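Side-chain contacts in leukotriene A-4 hydrolase (Saccharomyces cerevisiae, PDB 2XQ0), which cleaves amino-terminal residues, preferentially from di- and tripeptides, as a zinc-dependent M1 aminopeptidase with low epoxide hydrolase activity in vitro: residues His319-Glu324 against Thr370-Leu375; Leu4-Arg9 against Trp454-Gly459. All coordinates share one frame; numbering follows the deposited sequence. Where two conformers were deposited one is given.

Contact 1: residues His319-Glu324 against Thr370-Leu375; sequences HFWLNE and TLVQNL. With ZN (zinc ion), chain C; BES (2-(3-amino-2-hydroxy-4-phenyl-butyrylamino)-4-methyl-pentanoic acid), chain B.
Trp321 packs on Leu371 in a buried, largely apolar contact of the M1 peptidase domain, where the N-terminal part of helix 321-339 meets the loop following helix 365-368. This helix carries Glu324, the glutamate that completes the HExxH zinc site with His301 and His305; its OE1 lies 2.2 Å from the zinc ion, which bestatin also binds through O2 and O3. Leu371 lies over one face of the indole: its CG stands 4.0 Å from the centroid of the five-membered ring, 22° off the ring normal, a CH-pi contact. Leu371 CD2 lies over the same face, nearest the fusion carbon Trp321 CD2, while Leu371 CD1 presses on Trp321 CB at 3.4 Å. On the opposite face lies Leu322 CD2, so two leucine side chains sandwich the ring. Trp321 takes the sterically demanding rotamer with CG between the backbone N and the carbonyl carbon (chi1 86°), which turns the indole to Leu371, and its NE1 is hydrogen-bonded to Thr428 OG1. Were the indole cut back to an alanine here, Leu371 and Leu322 would probably face a gap and Thr428 would lose the N-H. Val372 adds a second, looser contact: CG1 meets His319 CE1 obliquely at 4.1 Å, the imidazole being held at both nitrogens by Glu16 and Thr428. Farther along the segment, Phe320 turns from the loop to the inhibitor, its CZ 3.8 Å from C9 of the bestatin phenyl group. The backbones are joined by one water, which accepts from Trp321 N at 2.9 Å and donates to Leu371 O at 2.7 Å.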
loop_
_atom_site.group_PDB
_atom_site.type_symbol
_atom_site.label_atom_id
_atom_site.label_comp_id
_atom_site.label_asym_id
_atom_site.label_seq_id
_atom_site.Cartn_x
_atom_site.Cartn_y
_atom_site.Cartn_z
ATOM N N HIS A 319 7.594 -8.444 10.802
ATOM C CA HIS A 319 8.721 -7.571 10.438
ATOM C C HIS A 319 8.382 -6.730 9.201
ATOM O O HIS A 319 9.250 -6.397 8.382
ATOM C CB HIS A 319 9.980 -8.414 10.208
ATOM C CG HIS A 319 10.317 -9.282 11.374
ATOM N ND1 HIS A 319 11.059 -8.828 12.443
ATOM C CD2 HIS A 319 9.946 -10.546 11.677
ATOM C CE1 HIS A 319 11.152 -9.790 13.344
ATOM N NE2 HIS A 319 10.483 -10.842 12.904
ATOM N N PHE A 320 7.097 -6.415 9.082
ATOM C CA PHE A 320 6.547 -5.652 7.965
ATOM C C PHE A 320 7.231 -4.291 7.816
ATOM O O PHE A 320 7.288 -3.740 6.714
ATOM C CB PHE A 320 5.044 -5.476 8.193
ATOM C CG PHE A 320 4.310 -4.851 7.036
ATOM C CD1 PHE A 320 4.489 -5.328 5.745
ATOM C CD2 PHE A 320 3.385 -3.830 7.257
ATOM C CE1 PHE A 320 3.790 -4.769 4.673
ATOM C CE2 PHE A 320 2.685 -3.266 6.196
ATOM C CZ PHE A 320 2.895 -3.744 4.898
ATOM N N TRP A 321 7.752 -3.744 8.916
ATOM C CA TRP A 321 8.445 -2.454 8.854
ATOM C C TRP A 321 9.639 -2.461 7.877
ATOM O O TRP A 321 9.962 -1.426 7.278
ATOM C CB TRP A 321 8.877 -1.974 10.249
ATOM C CG TRP A 321 10.202 -2.504 10.714
ATOM C CD1 TRP A 321 10.426 -3.663 11.401
ATOM C CD2 TRP A 321 11.479 -1.882 10.545
ATOM N NE1 TRP A 321 11.772 -3.802 11.668
ATOM C CE2 TRP A 321 12.440 -2.727 11.146
ATOM C CE3 TRP A 321 11.909 -0.691 9.941
ATOM C CZ2 TRP A 321 13.808 -2.414 11.162
ATOM C CZ3 TRP A 321 13.266 -0.387 9.953
ATOM C CH2 TRP A 321 14.199 -1.247 10.566
ATOM N N LEU A 322 10.281 -3.615 7.709
ATOM C CA LEU A 322 11.428 -3.724 6.797
ATOM C C LEU A 322 11.009 -3.410 5.375
ATOM O O LEU A 322 11.791 -2.895 4.586
ATOM C CB LEU A 322 12.044 -5.115 6.840
ATOM C CG LEU A 322 12.869 -5.411 8.103
ATOM C CD1 LEU A 322 13.299 -6.873 8.152
ATOM C CD2 LEU A 322 14.070 -4.469 8.160
ATOM N N ASN A 323 9.784 -3.796 5.022
ATOM C CA ASN A 323 9.229 -3.444 3.725
ATOM C C ASN A 323 8.837 -1.971 3.734
ATOM O O ASN A 323 9.487 -1.146 3.095
ATOM C CB ASN A 323 7.997 -4.297 3.371
ATOM C CG ASN A 323 8.354 -5.669 2.792
ATOM O OD1 ASN A 323 9.397 -6.245 3.094
ATOM N ND2 ASN A 323 7.469 -6.199 1.958
ATOM N N GLU A 324 7.786 -1.639 4.483
ATOM C CA GLU A 324 7.181 -0.307 4.372
ATOM C C GLU A 324 8.032 0.839 4.936
ATOM O O GLU A 324 7.988 1.945 4.416
ATOM C CB GLU A 324 5.780 -0.286 4.988
ATOM C CG GLU A 324 4.765 -1.198 4.280
ATOM C CD GLU A 324 4.524 -0.826 2.817
ATOM O OE1 GLU A 324 4.881 0.300 2.398
ATOM O OE2 GLU A 324 3.960 -1.662 2.080
ATOM N N THR A 370 3.880 -0.981 18.441
ATOM C CA THR A 370 5.286 -1.357 18.489
ATOM C C THR A 370 5.754 -1.575 17.064
ATOM O O THR A 370 4.991 -2.066 16.227
ATOM C CB THR A 370 5.513 -2.636 19.325
ATOM O OG1 THR A 370 4.800 -3.738 18.739
ATOM C CG2 THR A 370 5.017 -2.422 20.761
ATOM N N LEU A 371 7.000 -1.205 16.776
ATOM C CA LEU A 371 7.515 -1.319 15.416
ATOM C C LEU A 371 7.552 -2.773 14.937
ATOM O O LEU A 371 7.091 -3.063 13.851
ATOM C CB LEU A 371 8.893 -0.681 15.295
ATOM C CG LEU A 371 9.459 -0.621 13.877
ATOM C CD1 LEU A 371 8.484 0.090 12.959
ATOM C CD2 LEU A 371 10.806 0.094 13.883
ATOM N N VAL A 372 8.110 -3.668 15.754
ATOM C CA VAL A 372 8.117 -5.099 15.463
ATOM C C VAL A 372 6.864 -5.667 16.087
ATOM O O VAL A 372 6.547 -5.354 17.238
ATOM C CB VAL A 372 9.344 -5.793 16.104
ATOM C CG1 VAL A 372 9.213 -7.313 16.039
ATOM C CG2 VAL A 372 10.643 -5.311 15.437
ATOM N N GLN A 373 6.155 -6.499 15.333
ATOM C CA GLN A 373 4.882 -7.045 15.787
ATOM C C GLN A 373 5.016 -8.493 16.245
ATOM O O GLN A 373 6.031 -9.148 15.984
ATOM C CB GLN A 373 3.839 -6.917 14.665
ATOM C CG GLN A 373 3.342 -5.510 14.491
ATOM C CD GLN A 373 2.526 -5.046 15.680
ATOM O OE1 GLN A 373 2.900 -4.112 16.400
ATOM N NE2 GLN A 373 1.407 -5.702 15.895
ATOM N N ASN A 374 3.993 -8.986 16.933
ATOM C CA ASN A 374 4.010 -10.337 17.492
ATOM C C ASN A 374 2.677 -10.972 17.180
ATOM O O ASN A 374 1.804 -11.061 18.036
ATOM C CB ASN A 374 4.262 -10.292 19.010
ATOM C CG ASN A 374 4.258 -11.684 19.672
ATOM O OD1 ASN A 374 4.417 -12.716 19.020
ATOM N ND2 ASN A 374 4.094 -11.698 20.989
ATOM N N LEU A 375 2.509 -11.377 15.930
ATOM C CA LEU A 375 1.269 -11.968 15.494
ATOM C C LEU A 375 1.345 -13.431 15.898
ATOM O O LEU A 375 2.412 -14.036 15.896
ATOM C CB LEU A 375 1.120 -11.864 13.974
ATOM C CG LEU A 375 1.070 -10.492 13.296
ATOM C CD1 LEU A 375 0.877 -10.661 11.800
ATOM C CD2 LEU A 375 -0.040 -9.622 13.863
HETATM ZN ZN ZN C . 4.179 0.364 0.273
HETATM N N2 BES B . 1.077 -2.662 -1.012
HETATM C C1 BES B . 0.933 -1.471 -0.201
HETATM C C6 BES B . -0.518 -1.319 0.259
HETATM C C7 BES B . -0.904 -2.477 1.153
HETATM C C8 BES B . -0.052 -2.870 2.179
HETATM C C12 BES B . -2.098 -3.159 0.941
HETATM C C9 BES B . -0.399 -3.937 2.999
HETATM C C11 BES B . -2.444 -4.229 1.762
HETATM C C10 BES B . -1.595 -4.617 2.793
HETATM C C2 BES B . 1.374 -0.220 -0.972
HETATM O O2 BES B . 2.719 -0.264 -1.470
HETATM C C3 BES B . 1.226 0.940 -0.044
HETATM O O3 BES B . 1.996 1.111 0.904
HETATM N N1 BES B . 0.179 1.678 -0.389
HETATM C C4 BES B . -0.318 2.882 0.244
HETATM C C13 BES B . 0.283 3.997 -0.602
HETATM C C14 BES B . 1.035 5.030 0.227
HETATM C C15 BES B . 2.030 5.782 -0.649
HETATM C C16 BES B . 1.731 4.400 1.431
HETATM C C5 BES B . -1.809 2.877 0.057
HETATM O O1 BES B . -2.525 3.494 0.877
HETATM O O4 BES B . -2.282 2.244 -0.920
HETATM O O HOH W 1 7.116 -4.546 11.581
#

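Contact 2: residues Leu4-Arg9 against Trp454-Gly459; sequences LSIEQR and WLYKPG
A cation-pi stack between Arg9 and Tyr456 pins the short N-terminal helix 4-9 to the end of helix 451-456, at the periphery of the molecule and away from the annotated sites. The evidence for a true stack is the near-parallel setting of the two groups: the guanidinium and phenol planes differ by only 8°, and Arg9 CZ lies 3.8 Å from the ring centroid, 25° off the normal. The arginine covers the ring with more than its charged end. Its methylene CD sits almost centrally over the same face, 3.5 Å from the centroid and 14° off the normal, adding a CH-pi contact. From there the guanidinium runs on toward the CB side of the tyrosine, with NH1 3.4 Å from Tyr456 CD1 and NH2 near Tyr456 CB, so the arginine and tyrosine side chains run antiparallel, each alongside the other. This overlap follows from the arginine chain being extended from CG to NE, which lays it along the ring instead of curling it back on its own helix. Arg9 NH2 also makes a salt bridge to Glu452, an earlier residue of the same helix as Tyr456, and Ser5 OG hydrogen-bonds to that carboxylate too; the second anchor probably restrains the guanidinium from turning off the ring. Beside the stack lies a smaller apolar patch. Ile6 approaches the tyrosine at its edge, near the ring plane, with CD1 4.2 Å from Tyr456 CE2. Both Ile6 and Leu455 also touch Leu432, which joins the patch to helix 428-438. Ile6 and Leu455 meet nearly perpendicular, methyl to methyl, with Ile6 CD1 4.0 Å from Leu455 CD1.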
loop_
_atom_site.group_PDB
_atom_site.type_symbol
_atom_site.label_atom_id
_atom_site.label_comp_id
_atom_site.label_asym_id
_atom_site.label_seq_id
_atom_site.Cartn_x
_atom_site.Cartn_y
_atom_site.Cartn_z
ATOM N N LEU A 4 22.423 -6.836 23.942
ATOM C CA LEU A 4 21.886 -7.994 24.671
ATOM C C LEU A 4 20.376 -8.259 24.541
ATOM O O LEU A 4 19.981 -9.367 24.185
ATOM C CB LEU A 4 22.267 -7.913 26.156
ATOM C CG LEU A 4 23.747 -8.054 26.531
ATOM C CD1 LEU A 4 24.607 -7.002 25.832
ATOM C CD2 LEU A 4 23.933 -7.972 28.044
ATOM N N SER A 5 19.532 -7.279 24.856
ATOM C CA SER A 5 18.084 -7.509 24.794
ATOM C C SER A 5 17.608 -7.918 23.397
ATOM O O SER A 5 16.655 -8.685 23.260
ATOM C CB SER A 5 17.294 -6.291 25.260
ATOM O OG SER A 5 15.974 -6.364 24.746
ATOM N N ILE A 6 18.261 -7.384 22.370
ATOM C CA ILE A 6 18.064 -7.857 21.002
ATOM C C ILE A 6 18.483 -9.326 20.883
ATOM O O ILE A 6 17.672 -10.190 20.541
ATOM C CB ILE A 6 18.887 -7.022 20.013
ATOM C CG1 ILE A 6 18.374 -5.576 19.991
ATOM C CG2 ILE A 6 18.861 -7.655 18.623
ATOM C CD1 ILE A 6 16.868 -5.473 19.895
ATOM N N GLU A 7 19.759 -9.590 21.162
ATOM C CA GLU A 7 20.288 -10.947 21.278
ATOM C C GLU A 7 19.253 -11.828 21.967
ATOM O O GLU A 7 18.982 -12.935 21.519
ATOM C CB GLU A 7 21.600 -10.930 22.077
ATOM C CG GLU A 7 22.392 -12.250 22.098
ATOM C CD GLU A 7 23.524 -12.267 23.142
ATOM O OE1 GLU A 7 24.708 -12.077 22.773
ATOM O OE2 GLU A 7 23.226 -12.486 24.335
ATOM N N GLN A 8 18.661 -11.319 23.046
ATOM C CA GLN A 8 17.695 -12.073 23.849
ATOM C C GLN A 8 16.370 -12.410 23.135
ATOM O O GLN A 8 15.775 -13.462 23.385
ATOM C CB GLN A 8 17.390 -11.321 25.148
ATOM C CG GLN A 8 18.394 -11.555 26.271
ATOM C CD GLN A 8 18.138 -10.665 27.475
ATOM O OE1 GLN A 8 17.321 -9.742 27.415
ATOM N NE2 GLN A 8 18.841 -10.932 28.574
ATOM N N ARG A 9 15.908 -11.520 22.267
ATOM C CA ARG A 9 14.621 -11.701 21.591
ATOM C C ARG A 9 14.748 -12.515 20.316
ATOM O O ARG A 9 13.773 -13.059 19.805
ATOM C CB ARG A 9 13.998 -10.348 21.257
ATOM C CG ARG A 9 13.615 -9.539 22.468
ATOM C CD ARG A 9 12.427 -8.654 22.160
ATOM N NE ARG A 9 12.296 -7.586 23.145
ATOM C CZ ARG A 9 11.141 -7.193 23.669
ATOM N NH1 ARG A 9 10.011 -7.789 23.300
ATOM N NH2 ARG A 9 11.124 -6.207 24.562
ATOM N N TRP A 454 12.867 1.824 20.202
ATOM C CA TRP A 454 12.530 1.888 18.788
ATOM C C TRP A 454 11.806 0.631 18.309
ATOM O O TRP A 454 10.770 0.718 17.664
ATOM C CB TRP A 454 13.779 2.121 17.939
ATOM C CG TRP A 454 14.230 3.552 17.906
ATOM C CD1 TRP A 454 15.286 4.094 18.581
ATOM C CD2 TRP A 454 13.637 4.625 17.160
ATOM N NE1 TRP A 454 15.389 5.436 18.297
ATOM C CE2 TRP A 454 14.393 5.784 17.422
ATOM C CE3 TRP A 454 12.549 4.711 16.284
ATOM C CZ2 TRP A 454 14.092 7.017 16.850
ATOM C CZ3 TRP A 454 12.255 5.928 15.715
ATOM C CH2 TRP A 454 13.020 7.069 16.004
ATOM N N LEU A 455 12.358 -0.538 18.618
ATOM C CA LEU A 455 11.806 -1.772 18.078
ATOM C C LEU A 455 10.597 -2.353 18.831
ATOM O O LEU A 455 9.668 -2.882 18.207
ATOM C CB LEU A 455 12.905 -2.820 17.921
ATOM C CG LEU A 455 14.041 -2.463 16.963
ATOM C CD1 LEU A 455 15.007 -3.622 16.858
ATOM C CD2 LEU A 455 13.523 -2.089 15.585
ATOM N N TYR A 456 10.585 -2.259 20.155
ATOM C CA TYR A 456 9.588 -2.995 20.936
ATOM C C TYR A 456 8.686 -2.157 21.842
ATOM O O TYR A 456 7.818 -2.695 22.502
ATOM C CB TYR A 456 10.254 -4.121 21.741
ATOM C CG TYR A 456 10.834 -5.192 20.857
ATOM C CD1 TYR A 456 10.030 -6.187 20.336
ATOM C CD2 TYR A 456 12.182 -5.185 20.512
ATOM C CE1 TYR A 456 10.549 -7.160 19.499
ATOM C CE2 TYR A 456 12.711 -6.151 19.674
ATOM C CZ TYR A 456 11.890 -7.135 19.178
ATOM O OH TYR A 456 12.402 -8.102 18.350
ATOM N N LYS A 457 8.875 -0.847 21.876
ATOM C CA LYS A 457 8.078 -0.032 22.783
ATOM C C LYS A 457 6.961 0.631 21.994
ATOM O O LYS A 457 7.161 0.994 20.836
ATOM C CB LYS A 457 8.966 1.019 23.460
ATOM C CG LYS A 457 8.443 1.571 24.783
ATOM C CD LYS A 457 9.518 1.491 25.865
ATOM C CE LYS A 457 9.850 2.864 26.448
ATOM N NZ LYS A 457 8.763 3.411 27.314
ATOM N N PRO A 458 5.780 0.777 22.610
ATOM C CA PRO A 458 4.609 1.446 22.017
ATOM C C PRO A 458 4.675 2.978 22.006
ATOM O O PRO A 458 5.478 3.565 22.725
ATOM C CB PRO A 458 3.455 0.997 22.927
ATOM C CG PRO A 458 4.115 0.666 24.243
ATOM C CD PRO A 458 5.434 0.062 23.853
ATOM N N GLY A 459 3.836 3.617 21.192
ATOM C CA GLY A 459 3.743 5.073 21.189
ATOM C C GLY A 459 4.613 5.771 20.157
ATOM O O GLY A 459 5.260 5.115 19.341
#

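Helix 451-456 and the loop 370-375 join the two contacts, whose centres lie 12 Å apart. Val372 N lies 3.0 Å from Leu455 O, a probable hydrogen bond, and Val372 CG1 packs 3.7 Å from Tyr456 CE1, so Val372 touches His319 in contact 1 and the tyrosine of contact 2. In contact 1 all four touching residues are buried, and leucine and valine pack on aromatic rings; contact 2 is partly buried, with a charged stack from an exposed arginine beside the buried Ile6-Leu455 pair. Helix 428-438 borders both, through Thr428 and Phe431 in the first and Phe429 and Leu432 in the second.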